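Local coordinates for carbohydrate binding protein, putative, CPB33A (Cellvibrio japonicus, PDB 5FJQ), which is a copper-dependent lytic polysaccharide monooxygenase important for efficient utilization of chitin, this chain being its LPMO domain, cut from a longer protein, at residues V11-E16 / P81-T86; R90-T95 / H153-I158. All blocks are in the same frame, centred on the assembly; numbering follows the deposited sequence.

In the fold
Contact 1 (V11-E16 / P81-T86) lies at the surface, where a helix from the N-terminal part of the chain meets the run leading into the short strand 83-84; contact 2 (R90-T95 / H153-I158) is wholly buried between the two sheets of the LPMO domain. Their chemistry follows from place. Contact 1 depends on van der Waals touches of one glutamine and on a bridging water, whereas contact 2 combines an aliphatic-aromatic touch with a direct indole-to-hydroxyl hydrogen bond. The two are neighbours: strand 83-84 precedes strand 88-96 in the chain, and R90 NH1 reaches S84 O in a probable hydrogen bond. Strands 83-84 and 152-161 belong to the same mixed sheet.

Contact 1 (V11-E16 / P81-T86); sequences VIQCKE and PATSVT
With CG beside its backbone N (chi1 -73°) and a second bend at chi2 (-70°), Q13 lays its amide alongside P81, the two side chains running past each other in opposite directions. The touch is made by the aliphatic part of the glutamine as much as by the amide: CG of Q13 lies 3.7 Å from the carbonyl O of P81, while CD of Q13 is 3.8 Å from CB of P81. The OE1 branch also faces carbon: OE1 of Q13 lies 3.8 Å from CB of P81, a van der Waals touch. NE2 is the branch nearest T83, whose side chain crosses that of Q13 at about a right angle.

NE2 of Q13 and OG1 of T83 remain 3.9 Å apart, and a water joins them. NE2 of Q13 donates to it over a long 3.3 Å; OG1 of T83 sits closer, at 2.7 Å from the water oxygen. The hydroxyl meets this water from beside the backbone N of T83 (chi1 -56°).

In the LPMO fold the contact joins helix 10-17, which follows the first strand (2-6) in the chain, to strand 83-84 of the mixed sheet. Strand 83-84 pairs in parallel with strand 169-178, T83 through backbone bonds to D176 and D178. The helix has its own tether, the disulfide from C14 to C27 in helix 25-33, while E16 forms a salt bridge with K8. The contact lies away from the copper site. The other branch of T83, CG2, packs against NH2 of R90, which belongs to strand 88-96.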
# COMPACT_ATOMS: atom_id res chain seq x y z
N VAL A 11 -5.97 3.40 -1.33
CA VAL A 11 -7.07 3.68 -0.36
C VAL A 11 -7.25 5.24 -0.30
O VAL A 11 -8.36 5.74 -0.16
CB VAL A 11 -6.87 3.07 1.09
CG1 VAL A 11 -6.83 1.54 1.03
CG2 VAL A 11 -5.60 3.62 1.82
N ILE A 12 -6.19 5.99 -0.57
CA ILE A 12 -6.29 7.51 -0.48
C ILE A 12 -6.79 8.16 -1.79
O ILE A 12 -7.52 9.22 -1.83
CB ILE A 12 -4.90 8.20 -0.16
CG1 ILE A 12 -4.37 7.84 1.25
CG2 ILE A 12 -5.02 9.76 -0.32
CD1 ILE A 12 -5.28 8.11 2.41
N GLN A 13 -6.32 7.61 -2.89
CA GLN A 13 -6.84 7.96 -4.21
C GLN A 13 -8.36 7.76 -4.22
O GLN A 13 -9.15 8.65 -4.55
CB GLN A 13 -6.16 7.13 -5.28
CG GLN A 13 -4.69 7.55 -5.56
CD GLN A 13 -4.60 8.88 -6.26
OE1 GLN A 13 -5.60 9.58 -6.34
NE2 GLN A 13 -3.39 9.25 -6.77
N CYS A 14 -8.77 6.60 -3.86
CA CYS A 14 -10.24 6.39 -3.91
C CYS A 14 -11.05 7.14 -2.80
O CYS A 14 -12.17 7.61 -3.08
CB CYS A 14 -10.57 4.93 -4.05
SG CYS A 14 -10.39 4.21 -5.73
N LYS A 15 -10.48 7.27 -1.59
CA LYS A 15 -11.14 8.06 -0.55
C LYS A 15 -11.50 9.42 -1.10
O LYS A 15 -12.66 9.85 -1.06
CB LYS A 15 -10.30 8.18 0.73
CG LYS A 15 -10.76 9.31 1.64
CD LYS A 15 -10.07 9.25 2.99
CE LYS A 15 -8.62 9.82 2.93
NZ LYS A 15 -8.69 11.34 3.01
N GLU A 16 -10.53 10.05 -1.73
CA GLU A 16 -10.64 11.42 -2.13
C GLU A 16 -11.53 11.56 -3.37
O GLU A 16 -12.04 12.65 -3.67
CB GLU A 16 -9.21 11.85 -2.43
CG GLU A 16 -8.46 12.25 -1.16
CD GLU A 16 -7.10 12.81 -1.46
OE1 GLU A 16 -6.86 13.18 -2.63
OE2 GLU A 16 -6.29 12.89 -0.52
N PRO A 81 -6.38 5.19 -10.21
CA PRO A 81 -5.72 6.52 -10.27
C PRO A 81 -4.24 6.44 -9.86
O PRO A 81 -3.92 5.95 -8.78
CB PRO A 81 -6.49 7.32 -9.22
CG PRO A 81 -7.87 6.71 -9.23
CD PRO A 81 -7.64 5.22 -9.46
N ALA A 82 -3.32 6.91 -10.69
CA ALA A 82 -1.94 6.65 -10.43
C ALA A 82 -1.12 7.94 -10.48
O ALA A 82 -1.53 8.90 -11.11
CB ALA A 82 -1.41 5.63 -11.43
N THR A 83 -0.01 7.97 -9.77
CA THR A 83 0.90 9.08 -9.81
C THR A 83 2.02 8.84 -10.82
O THR A 83 2.61 7.77 -10.91
CB THR A 83 1.52 9.26 -8.42
OG1 THR A 83 0.47 9.42 -7.46
CG2 THR A 83 2.47 10.42 -8.36
N SER A 84 2.33 9.86 -11.60
CA SER A 84 3.40 9.71 -12.59
C SER A 84 4.72 9.61 -11.89
O SER A 84 5.01 10.39 -10.99
CB SER A 84 3.40 10.88 -13.50
OG SER A 84 2.32 10.63 -14.35
N VAL A 85 5.48 8.58 -12.22
CA VAL A 85 6.83 8.47 -11.66
C VAL A 85 7.85 8.22 -12.79
O VAL A 85 7.46 7.98 -13.95
CB VAL A 85 6.94 7.38 -10.57
CG1 VAL A 85 6.05 7.69 -9.37
CG2 VAL A 85 6.60 6.00 -11.16
N THR A 86 9.13 8.32 -12.44
CA THR A 86 10.24 7.92 -13.29
C THR A 86 11.28 7.15 -12.49
O THR A 86 11.25 7.18 -11.24
CB THR A 86 10.94 9.12 -13.93
OG1 THR A 86 11.43 9.97 -12.90
CG2 THR A 86 9.98 9.91 -14.86
O HOH W 1 -0.87 7.19 -6.82

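Contact 2 (R90-T95 / H153-I158); sequences REFVWT and HIIYSI
F92 and W94 of strand 88-96 point across the interior of the LPMO beta-sandwich at I155 and S157 of strand 152-161. The strands belong to different sheets: the short segments approach to 10.1 Å and run 46° apart in direction. The contact is made mainly by side chains; the indole rim also comes up to the backbone at S157 and I158.

The apolar part is a single methyl-to-ring touch. CD1 of I155 comes from the direction opposite to the F92 side chain and touches CZ of that ring at 3.5 Å, meeting it obliquely, with CE2 of F92 next nearest. Y107 of strand 102-109 packs against both partners.

The polar part is a hydrogen bond between buried groups. NE1 of W94 donates to OG of S157 over 2.8 Å, although the N-H...O angle of 131° is well short of straight. A weak bond from S157 OG to R106 O adds a second partner for the hydroxyl, and F105 meets the indole with its own ring. The indole side chain lies about 9 Å from the copper ion held by H1 and H100.

OG of S157 stands anti to the backbone N, beside the carbonyl carbon (chi1 -173°), and meets the indole edge nearly in the ring plane, 3.0 Å from CZ2 of W94.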
# COMPACT_ATOMS: atom_id res chain seq x y z
N ARG A 90 12.41 8.63 -5.50
CA ARG A 90 11.09 9.23 -5.32
C ARG A 90 10.77 9.23 -3.81
O ARG A 90 10.92 8.22 -3.16
CB ARG A 90 10.05 8.46 -6.15
CG ARG A 90 8.64 9.02 -6.12
CD ARG A 90 8.66 10.44 -6.62
NE ARG A 90 7.30 10.93 -6.52
CZ ARG A 90 6.52 11.24 -7.55
NH1 ARG A 90 6.96 11.25 -8.83
NH2 ARG A 90 5.29 11.61 -7.25
N GLU A 91 10.43 10.36 -3.22
CA GLU A 91 9.92 10.31 -1.82
C GLU A 91 8.52 9.65 -1.70
O GLU A 91 7.58 9.93 -2.49
CB GLU A 91 9.85 11.68 -1.12
CG GLU A 91 11.09 12.55 -1.29
CD GLU A 91 11.29 13.53 -0.15
OE1 GLU A 91 10.29 14.00 0.46
OE2 GLU A 91 12.47 13.78 0.16
N PHE A 92 8.43 8.79 -0.70
CA PHE A 92 7.20 8.14 -0.22
C PHE A 92 7.00 8.52 1.24
O PHE A 92 7.92 8.47 2.07
CB PHE A 92 7.29 6.62 -0.38
CG PHE A 92 7.22 6.16 -1.81
CD1 PHE A 92 8.33 6.25 -2.65
CD2 PHE A 92 6.05 5.71 -2.33
CE1 PHE A 92 8.24 5.85 -3.98
CE2 PHE A 92 5.95 5.31 -3.67
CZ PHE A 92 7.04 5.38 -4.49
N VAL A 93 5.79 8.92 1.55
CA VAL A 93 5.59 9.53 2.83
C VAL A 93 4.44 8.80 3.46
O VAL A 93 3.39 8.69 2.81
CB VAL A 93 5.17 11.03 2.69
CG1 VAL A 93 4.72 11.57 4.04
CG2 VAL A 93 6.29 11.88 2.03
N TRP A 94 4.65 8.38 4.71
CA TRP A 94 3.58 7.75 5.50
C TRP A 94 3.09 8.82 6.45
O TRP A 94 3.89 9.40 7.19
CB TRP A 94 4.06 6.54 6.32
CG TRP A 94 4.19 5.22 5.57
CD1 TRP A 94 5.19 4.89 4.76
CD2 TRP A 94 3.36 4.04 5.70
NE1 TRP A 94 5.04 3.61 4.25
CE2 TRP A 94 3.94 3.04 4.85
CE3 TRP A 94 2.20 3.72 6.43
CZ2 TRP A 94 3.40 1.78 4.70
CZ3 TRP A 94 1.66 2.47 6.30
CH2 TRP A 94 2.24 1.49 5.41
N THR A 95 1.80 9.11 6.41
CA THR A 95 1.19 9.95 7.41
C THR A 95 0.61 9.01 8.45
O THR A 95 -0.33 8.25 8.18
CB THR A 95 0.11 10.86 6.81
OG1 THR A 95 0.77 11.73 5.89
CG2 THR A 95 -0.54 11.69 7.90
N HIS A 153 2.47 0.46 -12.55
CA HIS A 153 2.99 -0.48 -11.61
C HIS A 153 2.32 -0.34 -10.27
O HIS A 153 1.69 0.68 -9.98
CB HIS A 153 4.54 -0.36 -11.56
CG HIS A 153 5.17 -1.01 -12.75
ND1 HIS A 153 5.34 -2.38 -12.82
CD2 HIS A 153 5.49 -0.52 -13.97
CE1 HIS A 153 5.80 -2.70 -14.02
NE2 HIS A 153 5.92 -1.59 -14.73
N ILE A 154 2.42 -1.40 -9.46
CA ILE A 154 1.96 -1.33 -8.11
C ILE A 154 3.17 -1.35 -7.22
O ILE A 154 4.10 -2.21 -7.36
CB ILE A 154 0.99 -2.48 -7.75
CG1 ILE A 154 -0.20 -2.50 -8.70
CG2 ILE A 154 0.53 -2.38 -6.29
CD1 ILE A 154 -1.14 -3.69 -8.41
N ILE A 155 3.12 -0.42 -6.28
CA ILE A 155 4.06 -0.43 -5.18
C ILE A 155 3.33 -0.87 -3.91
O ILE A 155 2.20 -0.42 -3.63
CB ILE A 155 4.75 0.92 -4.97
CG1 ILE A 155 5.75 1.15 -6.13
CG2 ILE A 155 5.41 0.95 -3.58
CD1 ILE A 155 6.14 2.56 -6.30
N TYR A 156 3.98 -1.77 -3.16
CA TYR A 156 3.46 -2.22 -1.90
C TYR A 156 4.41 -1.76 -0.82
O TYR A 156 5.55 -2.20 -0.79
CB TYR A 156 3.41 -3.75 -1.94
CG TYR A 156 2.46 -4.36 -0.95
CD1 TYR A 156 1.17 -3.88 -0.80
CD2 TYR A 156 2.87 -5.47 -0.14
CE1 TYR A 156 0.30 -4.47 0.14
CE2 TYR A 156 2.00 -6.08 0.78
CZ TYR A 156 0.72 -5.60 0.90
OH TYR A 156 -0.10 -6.23 1.84
N SER A 157 3.99 -0.77 -0.01
CA SER A 157 4.69 -0.50 1.24
C SER A 157 4.12 -1.20 2.46
O SER A 157 2.88 -1.32 2.65
CB SER A 157 4.71 1.04 1.50
OG SER A 157 5.51 1.37 2.62
N ILE A 158 5.01 -1.65 3.36
CA ILE A 158 4.60 -2.39 4.51
C ILE A 158 5.31 -1.80 5.70
O ILE A 158 6.56 -1.57 5.69
CB ILE A 158 5.09 -3.86 4.49
CG1 ILE A 158 4.52 -4.64 3.31
CG2 ILE A 158 4.78 -4.55 5.83
CD1 ILE A 158 4.80 -6.15 3.38